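Local atomic coordinates of cellulase (Bacteroides salanitronis, PDB entry 6WQY), a protein that probably hydrolyses internal beta-1,4 links of cellulose and related plant polysaccharides, this chain being the TIM-barrel glycoside hydrolase family 5 part of a longer protein. Residues G34-N39 / I307-C312; D65-A70 / A358-A363; A151-I156 / Q201-A206. All coordinates share one frame; numbering follows the deposited sequence.

How the contacts relate
All three contacts belong to one closed eight-stranded parallel barrel with helices packed round it. Contact 1 lies in the core, its centre about 6 Å from the chain centre, and joins the first strand (34-37) to the seventh (305-310). Contact 2, its centre about 13 Å from that of contact 1, ties helix 61-70, which follows the first strand, to the loop after the eighth. The two touch mainly through Trp35, which packs on Leu67, Phe360 and His362, and also where Gly38 meets His362. Their segments alternate along the chain, so they bring its early and late parts together where the barrel closes. Contact 3 pairs helices 139-159 and 191-209, its centre about 24 and 31 Å from those of contacts 1 and 2, and is nested within the loops they both close.

Contact 1. Residues G34-N39 / I307-C312; sequences GWNLGN and IGEMGC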
# COMPACT_ATOMS: atom_id res chain seq x y z
N GLY A 34 -3.66 0.22 9.44
CA GLY A 34 -3.41 1.25 8.45
C GLY A 34 -4.63 1.67 7.66
O GLY A 34 -5.65 0.99 7.61
N TRP A 35 -4.47 2.80 6.97
CA TRP A 35 -5.50 3.40 6.15
C TRP A 35 -4.83 4.08 4.97
O TRP A 35 -3.80 4.74 5.14
CB TRP A 35 -6.27 4.41 6.99
CG TRP A 35 -7.45 5.10 6.37
CD1 TRP A 35 -8.76 4.69 6.42
CD2 TRP A 35 -7.46 6.36 5.69
NE1 TRP A 35 -9.58 5.63 5.83
CE2 TRP A 35 -8.80 6.66 5.36
CE3 TRP A 35 -6.46 7.28 5.35
CZ2 TRP A 35 -9.16 7.84 4.69
CZ3 TRP A 35 -6.81 8.43 4.68
CH2 TRP A 35 -8.16 8.71 4.37
N ASN A 36 -5.42 3.93 3.78
CA ASN A 36 -4.92 4.57 2.57
C ASN A 36 -5.68 5.85 2.24
O ASN A 36 -6.92 5.84 2.18
CB ASN A 36 -5.11 3.68 1.33
CG ASN A 36 -4.07 2.61 1.18
OD1 ASN A 36 -3.04 2.82 0.54
ND2 ASN A 36 -4.34 1.44 1.73
N LEU A 37 -4.94 6.91 1.96
CA LEU A 37 -5.48 8.17 1.43
C LEU A 37 -5.66 8.01 -0.08
O LEU A 37 -4.83 8.42 -0.89
CB LEU A 37 -4.51 9.29 1.77
CG LEU A 37 -4.96 10.70 1.37
CD1 LEU A 37 -6.15 11.15 2.17
CD2 LEU A 37 -3.81 11.67 1.51
N GLY A 38 -6.74 7.32 -0.47
CA GLY A 38 -6.92 6.93 -1.86
C GLY A 38 -7.70 7.94 -2.69
O GLY A 38 -8.43 8.78 -2.18
N ASN A 39 -7.55 7.82 -4.01
CA ASN A 39 -8.13 8.77 -4.96
C ASN A 39 -7.80 10.21 -4.56
O ASN A 39 -8.63 11.11 -4.63
CB ASN A 39 -9.63 8.57 -5.15
CG ASN A 39 -9.96 7.38 -6.03
OD1 ASN A 39 -9.11 6.59 -6.36
ND2 ASN A 39 -11.23 7.27 -6.41
N ILE A 307 0.35 -5.62 4.17
CA ILE A 307 -0.75 -5.64 3.21
C ILE A 307 -1.08 -4.17 2.94
O ILE A 307 -1.82 -3.52 3.68
CB ILE A 307 -1.94 -6.43 3.75
CG1 ILE A 307 -1.56 -7.90 3.99
CG2 ILE A 307 -3.12 -6.33 2.79
CD1 ILE A 307 -2.46 -8.61 4.95
N GLY A 308 -0.48 -3.64 1.88
CA GLY A 308 -0.58 -2.22 1.59
C GLY A 308 -1.95 -1.76 1.16
O GLY A 308 -2.24 -0.56 1.26
N GLU A 309 -2.79 -2.68 0.67
CA GLU A 309 -4.18 -2.39 0.35
C GLU A 309 -5.02 -3.63 0.62
O GLU A 309 -4.62 -4.74 0.24
CB GLU A 309 -4.39 -1.99 -1.11
CG GLU A 309 -3.64 -0.75 -1.54
CD GLU A 309 -3.86 -0.37 -3.00
OE1 GLU A 309 -4.84 -0.87 -3.62
OE2 GLU A 309 -3.05 0.45 -3.52
N MET A 310 -6.19 -3.42 1.23
CA MET A 310 -7.23 -4.43 1.46
C MET A 310 -8.52 -3.64 1.69
O MET A 310 -8.48 -2.41 1.80
CB MET A 310 -6.87 -5.36 2.63
CG MET A 310 -6.47 -4.67 3.91
SD MET A 310 -7.80 -3.94 4.88
CE MET A 310 -8.73 -5.40 5.40
N GLY A 311 -9.66 -4.32 1.74
CA GLY A 311 -10.89 -3.64 2.09
C GLY A 311 -12.10 -4.29 1.45
O GLY A 311 -12.02 -5.35 0.84
N CYS A 312 -13.25 -3.61 1.62
CA CYS A 312 -14.52 -4.11 1.11
C CYS A 312 -15.49 -2.94 1.11
O CYS A 312 -15.56 -2.21 2.10
CB CYS A 312 -15.06 -5.23 2.02
SG CYS A 312 -16.52 -6.07 1.41
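Asn36 reaches past strand 342-346, inside the TIM barrel, to the carbonyl of Gly308, joining strand 34-37 to strand 305-310, its neighbour but one in the closed sheet. From CB, which points toward the other strand, a chi1 of -80° sets CG beside the backbone N. Asn36 CG passes 3.7 Å from Gly308 O. Asn36 ND2 makes the bond, donating to Gly308 O at 2.9 Å, nearly straight at 169°, with the acceptor in the plane of the amide. The same Asn36 ND2 rests 4.0 Å from Glu309 CG, where the two side chains cross at about a right angle. OD1, the other branch, is hydrogen-bonded to Arg76 NH1, which also forms a salt bridge with Glu309 OE2; Glu309 OE1 meets Tyr253 OH, completing a buried polar network within the barrel. Bonds at both ends of the amide fix its rotation. A leucine in place of Asn36 would probably leave Gly308 O without this donor and Arg76 without one of its acceptors. Strand 342-346 sits between the two strands in the sheet, its Trp345 touching both Asn36 and Glu309, while Trp35 packs outward on helix 61-70 and Met310 on helix 318-337.

Contact 2. Residues D65-A70 / A358-A363; sequences DALANA and ALFNHA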
# COMPACT_ATOMS: atom_id res chain seq x y z
N ASP A 65 -5.93 14.16 11.98
CA ASP A 65 -6.31 14.16 13.38
C ASP A 65 -7.45 13.19 13.63
O ASP A 65 -7.46 12.47 14.64
CB ASP A 65 -6.74 15.57 13.78
CG ASP A 65 -5.60 16.57 13.84
OD1 ASP A 65 -4.42 16.18 13.77
OD2 ASP A 65 -5.90 17.78 13.99
N ALA A 66 -8.42 13.15 12.71
CA ALA A 66 -9.55 12.25 12.84
C ALA A 66 -9.10 10.79 12.73
O ALA A 66 -9.60 9.93 13.47
CB ALA A 66 -10.61 12.57 11.80
N LEU A 67 -8.16 10.49 11.83
CA LEU A 67 -7.67 9.12 11.71
C LEU A 67 -7.02 8.67 13.01
O LEU A 67 -7.24 7.54 13.47
CB LEU A 67 -6.66 9.03 10.57
CG LEU A 67 -7.23 9.25 9.17
CD1 LEU A 67 -6.12 9.40 8.15
CD2 LEU A 67 -8.15 8.12 8.77
N ALA A 68 -6.18 9.52 13.60
CA ALA A 68 -5.53 9.19 14.85
C ALA A 68 -6.55 9.05 15.97
O ALA A 68 -6.48 8.10 16.77
CB ALA A 68 -4.48 10.25 15.20
N ASN A 69 -7.52 9.95 16.03
CA ASN A 69 -8.54 9.85 17.07
C ASN A 69 -9.35 8.57 16.94
O ASN A 69 -9.80 8.01 17.95
CB ASN A 69 -9.47 11.06 17.03
CG ASN A 69 -8.79 12.33 17.51
OD1 ASN A 69 -7.77 12.28 18.19
ND2 ASN A 69 -9.37 13.47 17.16
N ALA A 70 -9.56 8.10 15.71
CA ALA A 70 -10.30 6.88 15.46
C ALA A 70 -9.51 5.62 15.78
O ALA A 70 -10.09 4.53 15.81
CB ALA A 70 -10.76 6.82 14.00
N ALA A 358 -15.45 4.65 1.16
CA ALA A 358 -15.13 5.76 2.05
C ALA A 358 -15.55 5.48 3.49
O ALA A 358 -16.70 5.09 3.75
CB ALA A 358 -15.86 7.02 1.56
N LEU A 359 -14.65 5.76 4.41
CA LEU A 359 -14.94 5.82 5.84
C LEU A 359 -14.94 7.25 6.37
O LEU A 359 -15.68 7.55 7.31
CB LEU A 359 -13.93 4.99 6.64
CG LEU A 359 -13.81 3.53 6.23
CD1 LEU A 359 -12.72 2.84 7.07
CD2 LEU A 359 -15.12 2.78 6.35
N PHE A 360 -14.12 8.12 5.77
CA PHE A 360 -14.03 9.51 6.18
C PHE A 360 -14.15 10.41 4.95
O PHE A 360 -13.67 10.06 3.86
CB PHE A 360 -12.65 9.85 6.79
CG PHE A 360 -12.31 9.05 8.01
CD1 PHE A 360 -11.71 7.81 7.89
CD2 PHE A 360 -12.57 9.54 9.27
CE1 PHE A 360 -11.39 7.07 9.01
CE2 PHE A 360 -12.25 8.80 10.39
CZ PHE A 360 -11.65 7.56 10.26
N ASN A 361 -14.72 11.59 5.14
CA ASN A 361 -14.52 12.67 4.18
C ASN A 361 -13.05 13.09 4.26
O ASN A 361 -12.54 13.40 5.34
CB ASN A 361 -15.46 13.84 4.50
CG ASN A 361 -15.36 14.95 3.48
OD1 ASN A 361 -14.33 15.62 3.39
ND2 ASN A 361 -16.41 15.16 2.72
N HIS A 362 -12.35 13.07 3.11
CA HIS A 362 -10.91 13.27 3.11
C HIS A 362 -10.50 14.71 3.41
O HIS A 362 -9.31 14.95 3.66
CB HIS A 362 -10.31 12.85 1.77
CG HIS A 362 -10.30 11.37 1.53
ND1 HIS A 362 -9.53 10.81 0.53
CD2 HIS A 362 -10.94 10.33 2.13
CE1 HIS A 362 -9.70 9.50 0.52
NE2 HIS A 362 -10.55 9.19 1.48
N ALA A 363 -11.43 15.65 3.39
CA ALA A 363 -11.13 17.03 3.70
C ALA A 363 -11.61 17.46 5.08
O ALA A 363 -10.91 18.21 5.77
CB ALA A 363 -11.75 17.95 2.64
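Phe360 carries the loop side of this contact, pressing its ring against Leu67, Ala66 and Ala70 of helix 61-70. The first kind of interaction is CH-pi: the CD2 methyl of Leu67 lies over one face of the Phe360 ring, 3.9 Å from its centroid and 29° off the normal. It is displaced toward one rim, where Leu67 CD2 comes within 3.4 Å of Phe360 CE1. With chi1 at -67° and CG beside the backbone N, the leucine side chain bends nearer to the ring than its CB direction alone would bring it.

The second kind is plain apolar contact with two alanines one turn apart on the helix. Ala70 CB meets the ring at its edge, in the plane, 3.9 Å from Phe360 CZ. Ala66 CB stands 4.3 Å from Phe360 CE2, a looser touch. Both methyls point toward the loop, and their small size lets the ring come close to the helix. The polar Ala66 O nearby is taken up inside the helix, where it accepts from Ala70 N at 2.9 Å.

The third kind is polar and shapes the loop itself. Asn361 OD1 accepts from Ala363 N at 2.9 Å, forming an Asx turn that bends the chain just after Phe360, and the same oxygen is also hydrogen-bonded to Thr364 N. His362, in that turn, is held through its ring nitrogens by Gln40 and Asp346.

In the barrel, helix 61-70 follows the first strand, and the 358-363 loop leads from strand 342-346 to helix 371-383. Phe360 thus lies between helix 61-70 and helix 371-383, packing on Ile375 of the latter and meeting the Trp35 ring of strand 34-37.

Contact 3. Residues A151-I156 / Q201-A206; sequences AMWTQI and QVFVDA
Thr154 OG1 has two partners: it accepts from a water 2.7 Å away and is hydrogen-bonded to Ala150 O, one turn back in its own helix. That water also donates to Ala206 O, again at 2.7 Å, and so bridges two neighbouring outer helices of the TIM barrel, 139-159 and 191-209. The helices come close here, with Thr154 CA and Ala206 CA 5.8 Å apart, since the alanine brings only a methyl to the meeting point, directed toward helix 139-159.

Deeper, the contact is aromatic. Trp153 and Phe203 form a T-shaped (edge-to-face) pair, the edge of the phenylalanine aimed at the indole face. The five-membered ring of Trp153 and the ring of Phe203 have centroids 4.6 Å apart and planes at 68°. Phe203 CE1 sits over the centre of the Trp153 indole, 3.6 Å above its plane, and Phe203 CD1 is 3.5 Å from Trp153 NE1. With CG of Phe203 anti to the backbone N (chi1 155°), the ring end comes nearer to the tryptophan than the CB direction would suggest. On the opposite face of the Trp153 indole Ile156 CD1 lies 4.0 Å above the plane, offset toward the rim, so the indole has a neighbour on each face. Its N-H is used as well: Trp153 NE1 is hydrogen-bonded to Ala171 O, beyond strand 167-170. Phe203 continues inward onto Leu219 and Val221 of strand 219-222, which links this helix pair to the barrel wall.

On the far side of helix 139-159, Ala151 O accepts from Gln155 N and from Gln155 NE2, the latter at 3.1 Å, the two donors arriving from opposite faces of the carbonyl plane.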
# COMPACT_ATOMS: atom_id res chain seq x y z
N ALA A 151 16.63 8.74 -9.98
CA ALA A 151 16.65 10.19 -9.87
C ALA A 151 15.46 10.69 -9.05
O ALA A 151 15.62 11.59 -8.21
CB ALA A 151 16.64 10.84 -11.25
N MET A 152 14.28 10.14 -9.27
CA MET A 152 13.11 10.54 -8.49
C MET A 152 13.30 10.19 -7.03
O MET A 152 13.07 11.02 -6.15
CB MET A 152 11.85 9.89 -9.06
CG MET A 152 11.40 10.47 -10.40
SD MET A 152 9.99 9.61 -11.08
CE MET A 152 8.70 10.01 -9.90
N TRP A 153 13.70 8.95 -6.74
CA TRP A 153 13.85 8.54 -5.35
C TRP A 153 14.98 9.29 -4.66
O TRP A 153 14.88 9.54 -3.45
CB TRP A 153 13.98 7.02 -5.22
CG TRP A 153 12.64 6.37 -5.18
CD1 TRP A 153 12.08 5.52 -6.10
CD2 TRP A 153 11.65 6.55 -4.16
NE1 TRP A 153 10.80 5.15 -5.69
CE2 TRP A 153 10.53 5.77 -4.50
CE3 TRP A 153 11.61 7.28 -2.97
CZ2 TRP A 153 9.39 5.73 -3.72
CZ3 TRP A 153 10.48 7.23 -2.19
CH2 TRP A 153 9.37 6.47 -2.57
N THR A 154 16.04 9.68 -5.38
CA THR A 154 17.06 10.53 -4.76
C THR A 154 16.46 11.84 -4.29
O THR A 154 16.69 12.29 -3.16
CB THR A 154 18.21 10.78 -5.75
OG1 THR A 154 18.87 9.54 -6.05
CG2 THR A 154 19.23 11.75 -5.18
N GLN A 155 15.66 12.47 -5.15
CA GLN A 155 15.03 13.74 -4.78
C GLN A 155 14.03 13.57 -3.64
O GLN A 155 13.97 14.41 -2.73
CB GLN A 155 14.34 14.35 -6.00
CG GLN A 155 15.27 14.87 -7.06
CD GLN A 155 14.51 15.18 -8.32
OE1 GLN A 155 13.88 16.24 -8.42
NE2 GLN A 155 14.54 14.27 -9.26
N ILE A 156 13.22 12.52 -3.68
CA ILE A 156 12.24 12.30 -2.61
C ILE A 156 12.96 12.04 -1.30
O ILE A 156 12.65 12.63 -0.26
CB ILE A 156 11.29 11.16 -2.99
CG1 ILE A 156 10.46 11.52 -4.23
CG2 ILE A 156 10.39 10.82 -1.81
CD1 ILE A 156 9.84 10.30 -4.91
N GLN A 201 15.94 -3.14 -6.31
CA GLN A 201 17.32 -2.94 -5.88
C GLN A 201 17.80 -1.52 -6.20
O GLN A 201 18.50 -0.89 -5.39
CB GLN A 201 18.24 -3.96 -6.54
CG GLN A 201 19.67 -3.92 -6.02
CD GLN A 201 19.75 -4.42 -4.60
OE1 GLN A 201 19.59 -5.62 -4.35
NE2 GLN A 201 19.96 -3.52 -3.65
N VAL A 202 17.45 -1.01 -7.38
CA VAL A 202 17.81 0.36 -7.75
C VAL A 202 17.23 1.36 -6.76
O VAL A 202 17.91 2.31 -6.34
CB VAL A 202 17.35 0.66 -9.20
CG1 VAL A 202 17.39 2.15 -9.49
CG2 VAL A 202 18.19 -0.12 -10.20
N PHE A 203 15.96 1.17 -6.38
CA PHE A 203 15.32 2.02 -5.38
C PHE A 203 16.05 1.97 -4.05
O PHE A 203 16.38 3.01 -3.48
CB PHE A 203 13.86 1.56 -5.23
CG PHE A 203 13.22 1.87 -3.90
CD1 PHE A 203 12.77 3.14 -3.58
CD2 PHE A 203 13.03 0.86 -2.99
CE1 PHE A 203 12.16 3.39 -2.36
CE2 PHE A 203 12.41 1.11 -1.77
CZ PHE A 203 11.97 2.38 -1.47
N VAL A 204 16.30 0.76 -3.54
CA VAL A 204 16.99 0.66 -2.25
C VAL A 204 18.33 1.38 -2.32
O VAL A 204 18.68 2.19 -1.45
CB VAL A 204 17.15 -0.81 -1.83
CG1 VAL A 204 18.03 -0.92 -0.58
CG2 VAL A 204 15.80 -1.46 -1.58
N ASP A 205 19.12 1.09 -3.36
CA ASP A 205 20.44 1.68 -3.46
C ASP A 205 20.37 3.20 -3.51
O ASP A 205 21.18 3.89 -2.89
CB ASP A 205 21.16 1.16 -4.71
CG ASP A 205 21.51 -0.32 -4.64
OD1 ASP A 205 21.38 -0.93 -3.57
OD2 ASP A 205 21.96 -0.87 -5.68
N ALA A 206 19.41 3.74 -4.26
CA ALA A 206 19.31 5.19 -4.39
C ALA A 206 18.94 5.84 -3.07
O ALA A 206 19.48 6.89 -2.72
CB ALA A 206 18.30 5.55 -5.48
O HOH W 1 20.83 8.48 -4.49